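Local atomic coordinates of alpha-/beta-galactoside alpha-2,3-sialyltransferase (Photobacterium phosphoreum, PDB entry 2ZWI), a protein that probably transfers sialic acid from a CMP-linked donor to galactosides through an alpha-2,3 linkage, and binds cytidine-5'-monophosphate. Residues Y8-A12 / T13-I17; K56-P59 / E60-S64. One frame throughout, in Å; residues are numbered along the deposited sequence.

Contact 1 (Y8-A12 / T13-I17) is buried, its centre about 8 Å from that of the chain, where strand 3-10 leads through a short turn into helix 14-26 beside the bound nucleotide. Contact 2 (K56-P59 / E60-S64) is a surface contact at the start of helix 58-70, away from the annotated sites. Both are helix beginnings in the domain built on the seven-stranded parallel sheet. In the core an aspartate receives the bonds, whereas at the surface a neutral asparagine caps the helix, with the exposed E60 beside it. The two lie about 16 Å apart, centre to centre, and meet where V9 CG1 packs on L61 CD1 at 4.1 Å, strand against helix.

Contact 1 (Y8-A12 / T13-I17)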
ATOM      1  N   TYR A   8      -1.512   8.871  13.151  1.00 12.69           N
ATOM      2  CA  TYR A   8      -1.724   7.908  12.073  1.00 12.11           C
ATOM      3  C   TYR A   8      -2.653   8.505  11.020  1.00 12.19           C
ATOM      4  O   TYR A   8      -3.816   8.793  11.314  1.00 12.03           O
ATOM      5  CB  TYR A   8      -2.315   6.605  12.642  1.00 12.02           C
ATOM      6  CG  TYR A   8      -1.350   5.857  13.554  1.00 11.97           C
ATOM      7  CD1 TYR A   8      -0.413   4.976  13.028  1.00 11.96           C
ATOM      8  CD2 TYR A   8      -1.373   6.045  14.931  1.00 11.87           C
ATOM      9  CE1 TYR A   8       0.481   4.300  13.843  1.00 12.22           C
ATOM     10  CE2 TYR A   8      -0.476   5.370  15.766  1.00 11.91           C
ATOM     11  CZ  TYR A   8       0.448   4.506  15.213  1.00 12.74           C
ATOM     12  OH  TYR A   8       1.338   3.823  16.016  1.00 12.96           O
ATOM     13  N   VAL A   9      -2.140   8.689   9.805  1.00 11.85           N
ATOM     14  CA  VAL A   9      -2.927   9.235   8.698  1.00 11.73           C
ATOM     15  C   VAL A   9      -2.726   8.434   7.405  1.00 11.89           C
ATOM     16  O   VAL A   9      -1.638   7.883   7.166  1.00 11.98           O
ATOM     17  CB  VAL A   9      -2.642  10.745   8.445  1.00 11.77           C
ATOM     18  CG1 VAL A   9      -3.196  11.621   9.587  1.00 11.02           C
ATOM     19  CG2 VAL A   9      -1.140  11.009   8.246  1.00 11.82           C
ATOM     20  N   ASP A  10      -3.793   8.348   6.610  1.00 11.58           N
ATOM     21  CA  ASP A  10      -3.791   7.685   5.293  1.00 12.14           C
ATOM     22  C   ASP A  10      -5.065   7.997   4.520  1.00 12.74           C
ATOM     23  O   ASP A  10      -6.147   8.107   5.091  1.00 13.19           O
ATOM     24  CB  ASP A  10      -3.655   6.161   5.413  1.00 11.34           C
ATOM     25  CG  ASP A  10      -3.515   5.464   4.051  1.00 10.22           C
ATOM     26  OD1 ASP A  10      -2.958   6.052   3.100  1.00  8.60           O
ATOM     27  OD2 ASP A  10      -3.965   4.306   3.929  1.00 10.64           O
ATOM     28  N   ARG A  11      -4.913   8.102   3.205  1.00 13.82           N
ATOM     29  CA  ARG A  11      -6.020   8.312   2.274  1.00 14.49           C
ATOM     30  C   ARG A  11      -6.417   7.035   1.556  1.00 14.55           C
ATOM     31  O   ARG A  11      -7.523   6.935   1.020  1.00 14.94           O
ATOM     32  CB  ARG A  11      -5.602   9.326   1.207  1.00 14.51           C
ATOM     33  CG  ARG A  11      -5.132  10.631   1.745  1.00 14.84           C
ATOM     34  CD  ARG A  11      -5.203  11.667   0.654  1.00 14.98           C
ATOM     35  NE  ARG A  11      -4.593  12.911   1.096  1.00 15.60           N
ATOM     36  CZ  ARG A  11      -4.608  14.042   0.399  1.00 17.56           C
ATOM     37  NH1 ARG A  11      -4.014  15.124   0.889  1.00 16.33           N
ATOM     38  NH2 ARG A  11      -5.207  14.088  -0.785  1.00 16.21           N
ATOM     39  N   ALA A  12      -5.494   6.077   1.503  1.00 14.89           N
ATOM     40  CA  ALA A  12      -5.683   4.846   0.732  1.00 14.98           C
ATOM     41  C   ALA A  12      -6.052   3.683   1.652  1.00 14.95           C
ATOM     42  O   ALA A  12      -6.820   3.869   2.600  1.00 15.40           O
ATOM     43  CB  ALA A  12      -4.419   4.534  -0.063  1.00 14.79           C
ATOM     44  N   THR A  13      -5.508   2.490   1.392  1.00 14.74           N
ATOM     45  CA  THR A  13      -5.773   1.347   2.273  1.00 14.68           C
ATOM     46  C   THR A  13      -4.516   0.643   2.780  1.00 14.00           C
ATOM     47  O   THR A  13      -4.506   0.172   3.920  1.00 13.09           O
ATOM     48  CB  THR A  13      -6.704   0.291   1.631  1.00 14.61           C
ATOM     49  OG1 THR A  13      -6.277   0.048   0.296  1.00 17.68           O
ATOM     50  CG2 THR A  13      -8.136   0.779   1.601  1.00 15.55           C
ATOM     51  N   LEU A  14      -3.481   0.552   1.936  1.00 12.93           N
ATOM     52  CA  LEU A  14      -2.276  -0.210   2.275  1.00 12.55           C
ATOM     53  C   LEU A  14      -1.581   0.369   3.508  1.00 11.78           C
ATOM     54  O   LEU A  14      -1.335  -0.373   4.459  1.00 11.53           O
ATOM     55  CB  LEU A  14      -1.314  -0.342   1.084  1.00 12.62           C
ATOM     56  CG  LEU A  14       0.157  -0.729   1.357  1.00 12.74           C
ATOM     57  CD1 LEU A  14       0.306  -2.132   1.911  1.00 13.04           C
ATOM     58  CD2 LEU A  14       0.983  -0.567   0.084  1.00 13.88           C
ATOM     59  N   PRO A  15      -1.270   1.688   3.511  1.00 11.49           N
ATOM     60  CA  PRO A  15      -0.694   2.251   4.745  1.00 10.91           C
ATOM     61  C   PRO A  15      -1.578   2.071   5.984  1.00 11.15           C
ATOM     62  O   PRO A  15      -1.058   1.860   7.067  1.00 10.51           O
ATOM     63  CB  PRO A  15      -0.505   3.738   4.408  1.00 11.06           C
ATOM     64  CG  PRO A  15      -0.360   3.761   2.903  1.00 11.74           C
ATOM     65  CD  PRO A  15      -1.345   2.704   2.439  1.00 11.16           C
ATOM     66  N   THR A  16      -2.899   2.143   5.823  1.00 10.68           N
ATOM     67  CA  THR A  16      -3.802   1.977   6.943  1.00 10.15           C
ATOM     68  C   THR A  16      -3.652   0.577   7.521  1.00 10.57           C
ATOM     69  O   THR A  16      -3.481   0.427   8.725  1.00 10.31           O
ATOM     70  CB  THR A  16      -5.272   2.239   6.547  1.00  9.75           C
ATOM     71  OG1 THR A  16      -5.436   3.616   6.181  1.00  9.92           O
ATOM     72  CG2 THR A  16      -6.204   1.903   7.691  1.00  8.57           C
ATOM     73  N   ILE A  17      -3.695  -0.434   6.654  1.00 10.80           N
ATOM     74  CA  ILE A  17      -3.631  -1.839   7.076  1.00 11.34           C
ATOM     75  C   ILE A  17      -2.300  -2.149   7.778  1.00 10.96           C
ATOM     76  O   ILE A  17      -2.276  -2.813   8.820  1.00 10.45           O
ATOM     77  CB  ILE A  17      -3.873  -2.812   5.868  1.00 11.83           C
ATOM     78  CG1 ILE A  17      -5.264  -2.596   5.233  1.00 13.09           C
ATOM     79  CG2 ILE A  17      -3.636  -4.269   6.259  1.00 12.39           C
ATOM     80  CD1 ILE A  17      -6.457  -2.975   6.101  1.00 15.14           C
TER
HETATM   81  O   HOH W   1      -7.605   4.967   5.018  1.00  9.83           O
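The carboxylate of D10 reaches across the turn to T16. Its OD2 takes a hydrogen bond from T16 OG1 at 2.8 Å, through the lone pair directed away from OD1, and a weak one from T16 N at 3.1 Å. With CG trans to the backbone nitrogen (chi1 -174°), the carboxylate leaves the strand end and meets the first turn of the helix. P15 crosses it at about a right angle, its CB 3.5 Å from D10 CG; a proline fits this first turn, where its missing N-H costs no helix bond. The other oxygen, OD1, accepts A12 N at 3.0 Å from above the carboxylate plane, which makes an Asx turn, with a weak bond from R11 N besides. A water donates to T16 OG1 and to A12 O, each at 2.8 Å, bridging the hydroxyl to the turn's backbone.

Farther out, N82 on strand 74-82 also bonds OD1, helping to fix the carboxylate, while W36 packs on D10 and T16. T13, the N-cap residue, makes no capping bond with its side chain; its OG1 makes a weak hydrogen bond to O2' of the bound cytidine-5'-monophosphate. The whole is the first strand-to-helix turn of a beta-alpha-beta unit in a GT-B-type glycosyltransferase, set at the nucleotide pocket.

Contact 2 (K56-P59 / E60-S64); sequences KNRP and ELIKS
A chi1 of 56° places the amide of N57 between its own backbone nitrogen and carbonyl carbon, and this turns OD1 forward to E60 in the first turn of helix 58-70. The result is an N-cap: OD1 accepts E60 N at 3.0 Å, and the donor lies nearly on the extension of the amide's C=O bond. Asparagine suits the place because its short side chain carries a carbonyl that can receive an N-H which, within these two segments, otherwise has only a weak bond, to N57 O. The same side-chain oxygen also touches the side chain of E60, with CG 3.2 Å away from N57 OD1. The carboxylate plane of E60 is turned 63° from the amide plane. An acid near the N-terminus of a helix probably interacts favourably with the helix dipole.

The backbone then takes over the helical pattern. N57 O receives L61 N, R58 O receives I62 N at 3.0 Å, and P59 O receives K63 N at 3.2 Å. P59 is well placed in the first turn, since its ring nitrogen has no hydrogen to offer and none is needed there.

R58 and I62, one turn apart, run side by side in the same direction, and both touch helix 86-98, R58 at N91 and I62 at I92 and S95. L61, by contrast, is buried, its apolar side chain resting on V7 and V9 of strand 3-10. The arginine's NH2 forms a salt bridge with D88, so its polar end is anchored, while lower down the chain R58 CG meets the end of the isoleucine, I62 CD1, at 3.9 Å.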
ATOM      1  N   LYS A  56     -12.265  12.697  11.657  1.00 18.15           N
ATOM      2  CA  LYS A  56     -12.798  12.527  10.309  1.00 19.54           C
ATOM      3  C   LYS A  56     -11.961  13.240   9.259  1.00 19.95           C
ATOM      4  O   LYS A  56     -11.997  12.869   8.087  1.00 20.39           O
ATOM      5  CB  LYS A  56     -14.249  13.007  10.231  1.00 20.40           C
ATOM      6  CG  LYS A  56     -15.253  12.093  10.916  1.00 21.68           C
ATOM      7  CD  LYS A  56     -16.481  12.893  11.325  1.00 26.26           C
ATOM      8  CE  LYS A  56     -17.564  12.012  11.930  1.00 28.14           C
ATOM      9  NZ  LYS A  56     -18.391  11.378  10.868  1.00 30.82           N
ATOM     10  N   ASN A  57     -11.217  14.266   9.670  1.00 20.12           N
ATOM     11  CA  ASN A  57     -10.333  14.972   8.744  1.00 20.76           C
ATOM     12  C   ASN A  57      -9.047  15.499   9.378  1.00 20.01           C
ATOM     13  O   ASN A  57      -8.936  15.601  10.604  1.00 20.04           O
ATOM     14  CB  ASN A  57     -11.090  16.098   8.022  1.00 21.05           C
ATOM     15  CG  ASN A  57     -11.726  17.080   8.983  1.00 22.85           C
ATOM     16  OD1 ASN A  57     -11.055  17.660   9.834  1.00 24.98           O
ATOM     17  ND2 ASN A  57     -13.034  17.275   8.849  1.00 24.76           N
ATOM     18  N   ARG A  58      -8.089  15.832   8.517  1.00 19.30           N
ATOM     19  CA  ARG A  58      -6.782  16.345   8.924  1.00 18.46           C
ATOM     20  C   ARG A  58      -6.821  17.652   9.752  1.00 18.18           C
ATOM     21  O   ARG A  58      -6.144  17.737  10.784  1.00 17.38           O
ATOM     22  CB  ARG A  58      -5.876  16.484   7.696  1.00 18.57           C
ATOM     23  CG  ARG A  58      -4.378  16.480   7.997  1.00 18.28           C
ATOM     24  CD  ARG A  58      -3.567  16.829   6.731  1.00 18.87           C
ATOM     25  NE  ARG A  58      -3.780  18.211   6.301  1.00 17.38           N
ATOM     26  CZ  ARG A  58      -3.493  18.696   5.092  1.00 18.89           C
ATOM     27  NH1 ARG A  58      -3.724  19.980   4.830  1.00 17.96           N
ATOM     28  NH2 ARG A  58      -2.973  17.920   4.145  1.00 16.42           N
ATOM     29  N   PRO A  59      -7.599  18.674   9.321  1.00 17.84           N
ATOM     30  CA  PRO A  59      -7.617  19.866  10.180  1.00 17.79           C
ATOM     31  C   PRO A  59      -8.159  19.638  11.608  1.00 17.71           C
ATOM     32  O   PRO A  59      -7.690  20.304  12.537  1.00 17.71           O
ATOM     33  CB  PRO A  59      -8.466  20.878   9.390  1.00 17.92           C
ATOM     34  CG  PRO A  59      -9.258  20.062   8.432  1.00 18.08           C
ATOM     35  CD  PRO A  59      -8.423  18.857   8.111  1.00 18.07           C
ATOM     36  N   GLU A  60      -9.097  18.701  11.797  1.00 17.54           N
ATOM     37  CA  GLU A  60      -9.563  18.381  13.159  1.00 17.97           C
ATOM     38  C   GLU A  60      -8.476  17.706  13.989  1.00 16.81           C
ATOM     39  O   GLU A  60      -8.308  18.019  15.162  1.00 16.99           O
ATOM     40  CB  GLU A  60     -10.827  17.511  13.171  1.00 18.51           C
ATOM     41  CG  GLU A  60     -12.139  18.225  12.771  1.00 22.60           C
ATOM     42  CD  GLU A  60     -12.383  19.556  13.489  1.00 28.32           C
ATOM     43  OE1 GLU A  60     -12.756  20.528  12.793  1.00 31.74           O
ATOM     44  OE2 GLU A  60     -12.215  19.644  14.733  1.00 30.01           O
ATOM     45  N   LEU A  61      -7.744  16.781  13.377  1.00 16.46           N
ATOM     46  CA  LEU A  61      -6.659  16.077  14.067  1.00 15.66           C
ATOM     47  C   LEU A  61      -5.586  17.060  14.519  1.00 15.75           C
ATOM     48  O   LEU A  61      -5.111  17.006  15.662  1.00 15.76           O
ATOM     49  CB  LEU A  61      -6.072  14.958  13.189  1.00 14.97           C
ATOM     50  CG  LEU A  61      -4.936  14.109  13.790  1.00 13.53           C
ATOM     51  CD1 LEU A  61      -4.926  12.700  13.194  1.00 13.76           C
ATOM     52  CD2 LEU A  61      -3.573  14.789  13.602  1.00 14.29           C
ATOM     53  N   ILE A  62      -5.218  17.965  13.620  1.00 16.09           N
ATOM     54  CA  ILE A  62      -4.204  18.975  13.886  1.00 16.17           C
ATOM     55  C   ILE A  62      -4.597  19.891  15.061  1.00 16.85           C
ATOM     56  O   ILE A  62      -3.760  20.213  15.906  1.00 16.93           O
ATOM     57  CB  ILE A  62      -3.887  19.774  12.603  1.00 16.01           C
ATOM     58  CG1 ILE A  62      -2.960  18.954  11.689  1.00 15.67           C
ATOM     59  CG2 ILE A  62      -3.270  21.130  12.935  1.00 15.94           C
ATOM     60  CD1 ILE A  62      -2.966  19.370  10.238  1.00 15.30           C
ATOM     61  N   LYS A  63      -5.868  20.280  15.116  1.00 17.86           N
ATOM     62  CA  LYS A  63      -6.415  21.083  16.214  1.00 19.15           C
ATOM     63  C   LYS A  63      -6.216  20.417  17.592  1.00 18.99           C
ATOM     64  O   LYS A  63      -5.789  21.071  18.543  1.00 18.63           O
ATOM     65  CB  LYS A  63      -7.900  21.362  15.956  1.00 19.60           C
ATOM     66  CG  LYS A  63      -8.583  22.238  17.000  1.00 22.89           C
ATOM     67  CD  LYS A  63      -8.636  23.705  16.589  1.00 26.78           C
ATOM     68  CE  LYS A  63      -9.218  24.572  17.709  1.00 29.10           C
ATOM     69  NZ  LYS A  63     -10.603  24.149  18.138  1.00 30.73           N
ATOM     70  N   SER A  64      -6.518  19.123  17.682  1.00 19.42           N
ATOM     71  CA  SER A  64      -6.328  18.356  18.914  1.00 20.12           C
ATOM     72  C   SER A  64      -4.853  18.110  19.219  1.00 20.10           C
ATOM     73  O   SER A  64      -4.454  18.121  20.384  1.00 20.07           O
ATOM     74  CB  SER A  64      -7.047  17.019  18.839  1.00 20.30           C
ATOM     75  OG  SER A  64      -8.449  17.185  18.924  1.00 23.34           O
TER